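Local atomic coordinates of pyocin S5 (Pseudomonas aeruginosa PAO1, PDB entry 6THK), a protein that kills susceptible bacteria as an imported bacteriocin, probably by forming channels that depolarise the cytoplasmic membrane. Residues A[324-329]-A[403-408]. The protein carries 1 engineered substitution. Numbering follows the deposited sequence.
Sequences IKFTAD and LEKFSK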
loop_
_atom_site.group_PDB
_atom_site.type_symbol
_atom_site.label_atom_id
_atom_site.label_comp_id
_atom_site.label_asym_id
_atom_site.label_seq_id
_atom_site.Cartn_x
_atom_site.Cartn_y
_atom_site.Cartn_z
ATOM N N ILE A 324 -19.216 6.779 39.998
ATOM C CA ILE A 324 -20.447 7.548 40.197
ATOM C C ILE A 324 -21.473 6.667 40.941
ATOM O O ILE A 324 -22.111 7.124 41.888
ATOM C CB ILE A 324 -20.953 8.132 38.850
ATOM C CG1 ILE A 324 -19.948 9.186 38.314
ATOM C CG2 ILE A 324 -22.364 8.736 38.978
ATOM C CD1 ILE A 324 -20.156 9.647 36.870
ATOM N N LYS A 325 -21.579 5.396 40.542
ATOM C CA LYS A 325 -22.448 4.387 41.161
ATOM C C LYS A 325 -22.047 4.181 42.639
ATOM O O LYS A 325 -22.917 4.148 43.509
ATOM C CB LYS A 325 -22.283 3.076 40.386
ATOM C CG LYS A 325 -23.308 1.985 40.637
ATOM C CD LYS A 325 -22.856 0.657 39.973
ATOM C CE LYS A 325 -22.666 0.715 38.459
ATOM N NZ LYS A 325 -21.924 -0.464 37.938
ATOM N N PHE A 326 -20.730 4.070 42.910
ATOM C CA PHE A 326 -20.128 3.886 44.233
ATOM C C PHE A 326 -20.441 5.066 45.153
ATOM O O PHE A 326 -20.740 4.849 46.321
ATOM C CB PHE A 326 -18.608 3.714 44.084
ATOM C CG PHE A 326 -17.843 3.511 45.365
ATOM C CD1 PHE A 326 -17.728 2.247 45.933
ATOM C CD2 PHE A 326 -17.190 4.573 45.979
ATOM C CE1 PHE A 326 -16.988 2.053 47.101
ATOM C CE2 PHE A 326 -16.457 4.377 47.148
ATOM C CZ PHE A 326 -16.365 3.119 47.701
ATOM N N THR A 327 -20.345 6.311 44.632
ATOM C CA THR A 327 -20.671 7.519 45.384
ATOM C C THR A 327 -22.175 7.493 45.731
ATOM O O THR A 327 -22.508 7.687 46.892
ATOM C CB THR A 327 -20.220 8.779 44.647
ATOM O OG1 THR A 327 -18.841 8.648 44.310
ATOM C CG2 THR A 327 -20.401 10.033 45.493
ATOM N N ALA A 328 -23.064 7.190 44.744
ATOM C CA ALA A 328 -24.515 7.068 44.984
ATOM C C ALA A 328 -24.833 5.960 46.005
ATOM O O ALA A 328 -25.704 6.147 46.852
ATOM C CB ALA A 328 -25.251 6.795 43.682
ATOM N N ASP A 329 -24.123 4.844 45.925
ATOM C CA ASP A 329 -24.327 3.735 46.842
ATOM C C ASP A 329 -23.869 4.074 48.254
ATOM O O ASP A 329 -24.448 3.619 49.230
ATOM C CB ASP A 329 -23.574 2.502 46.353
ATOM C CG ASP A 329 -24.282 1.800 45.233
ATOM O OD1 ASP A 329 -25.161 2.421 44.614
ATOM O OD2 ASP A 329 -23.960 0.629 44.964
ATOM N N LEU A 403 -10.984 6.625 48.256
ATOM C CA LEU A 403 -10.622 7.993 47.880
ATOM C C LEU A 403 -10.442 8.143 46.348
ATOM O O LEU A 403 -10.815 9.178 45.802
ATOM C CB LEU A 403 -9.389 8.492 48.665
ATOM C CG LEU A 403 -8.787 9.864 48.263
ATOM C CD1 LEU A 403 -9.778 11.005 48.493
ATOM C CD2 LEU A 403 -7.490 10.140 49.018
ATOM N N GLU A 404 -9.937 7.109 45.647
ATOM C CA GLU A 404 -9.789 7.256 44.198
ATOM C C GLU A 404 -11.166 7.217 43.515
ATOM O O GLU A 404 -11.445 8.078 42.680
ATOM C CB GLU A 404 -8.743 6.302 43.577
ATOM C CG GLU A 404 -9.034 4.808 43.613
ATOM C CD GLU A 404 -8.095 3.975 42.758
ATOM O OE1 GLU A 404 -8.161 4.096 41.513
ATOM O OE2 GLU A 404 -7.287 3.207 43.334
ATOM N N LYS A 405 -12.066 6.332 43.989
ATOM C CA LYS A 405 -13.440 6.232 43.494
ATOM C C LYS A 405 -14.235 7.520 43.782
ATOM O O LYS A 405 -14.867 8.053 42.870
ATOM C CB LYS A 405 -14.142 5.005 44.095
ATOM C CG LYS A 405 -13.977 3.739 43.254
ATOM C CD LYS A 405 -14.582 2.507 43.917
ATOM C CE LYS A 405 -13.654 1.887 44.940
ATOM N NZ LYS A 405 -14.283 0.768 45.692
ATOM N N PHE A 406 -14.187 8.039 45.027
ATOM C CA PHE A 406 -14.903 9.283 45.372
ATOM C C PHE A 406 -14.364 10.458 44.565
ATOM O O PHE A 406 -15.160 11.242 44.042
ATOM C CB PHE A 406 -14.874 9.584 46.887
ATOM C CG PHE A 406 -15.722 8.667 47.746
ATOM C CD1 PHE A 406 -17.088 8.525 47.508
ATOM C CD2 PHE A 406 -15.165 7.985 48.824
ATOM C CE1 PHE A 406 -17.863 7.662 48.290
ATOM C CE2 PHE A 406 -15.944 7.127 49.612
ATOM C CZ PHE A 406 -17.288 6.985 49.349
ATOM N N SER A 407 -13.022 10.538 44.411
ATOM C CA SER A 407 -12.356 11.587 43.631
ATOM C C SER A 407 -12.787 11.561 42.160
ATOM O O SER A 407 -13.030 12.620 41.572
ATOM C CB SER A 407 -10.839 11.487 43.747
ATOM O OG SER A 407 -10.416 11.767 45.072
ATOM N N LYS A 408 -12.898 10.355 41.578
ATOM C CA LYS A 408 -13.357 10.175 40.205
ATOM C C LYS A 408 -14.820 10.665 40.092
ATOM O O LYS A 408 -15.095 11.531 39.274
ATOM C CB LYS A 408 -13.231 8.709 39.798
ATOM C CG LYS A 408 -11.919 8.383 39.090
ATOM C CD LYS A 408 -11.897 6.959 38.535
ATOM C CE LYS A 408 -10.551 6.600 37.958
ATOM N NZ LYS A 408 -10.500 5.183 37.511
#
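Phe-326 lies between Lys-405 and Phe-406 within the all-helical, colicin-type pore-forming domain, where the long helix 272-338 passes helix 396-409. The two segments run nearly perpendicular, at 102°, with axes 8.4 Å apart at closest approach, and no hydrogen bond joins them; ring-ring, CH-pi and cation-pi contacts carry it. The CA-CB bond of Phe-326 points at helix 396-409, and the trans chi1 extends the ring away from its own backbone N, between the two side chains of that helix. The Lys-405 and Phe-326 side chains cross at about a right angle, the lysine CD sitting over the centre of one ring face, 3.7 Å from the Phe-326 centroid in a CH-pi contact. A bend at chi3 (-82°) then carries the ammonium group toward the rim, where NZ makes an off-centre cation-pi interaction, 3.9 Å from the Phe-326 centroid and closest to CE1, at 3.3 Å.

Phe-406 meets Phe-326 obliquely, the ring planes inclined at 50°, and CE2 of Phe-326 is placed over one face of Phe-406, toward the rim. Phe-330 adds an edge-to-face contact with Phe-406. Thr-327 adds a smaller contact: the hydroxyl of this buried residue is hydrogen-bonded to the Ala-323 carbonyl, while its OG1 lies 3.6 Å from CD1 of Phe-406.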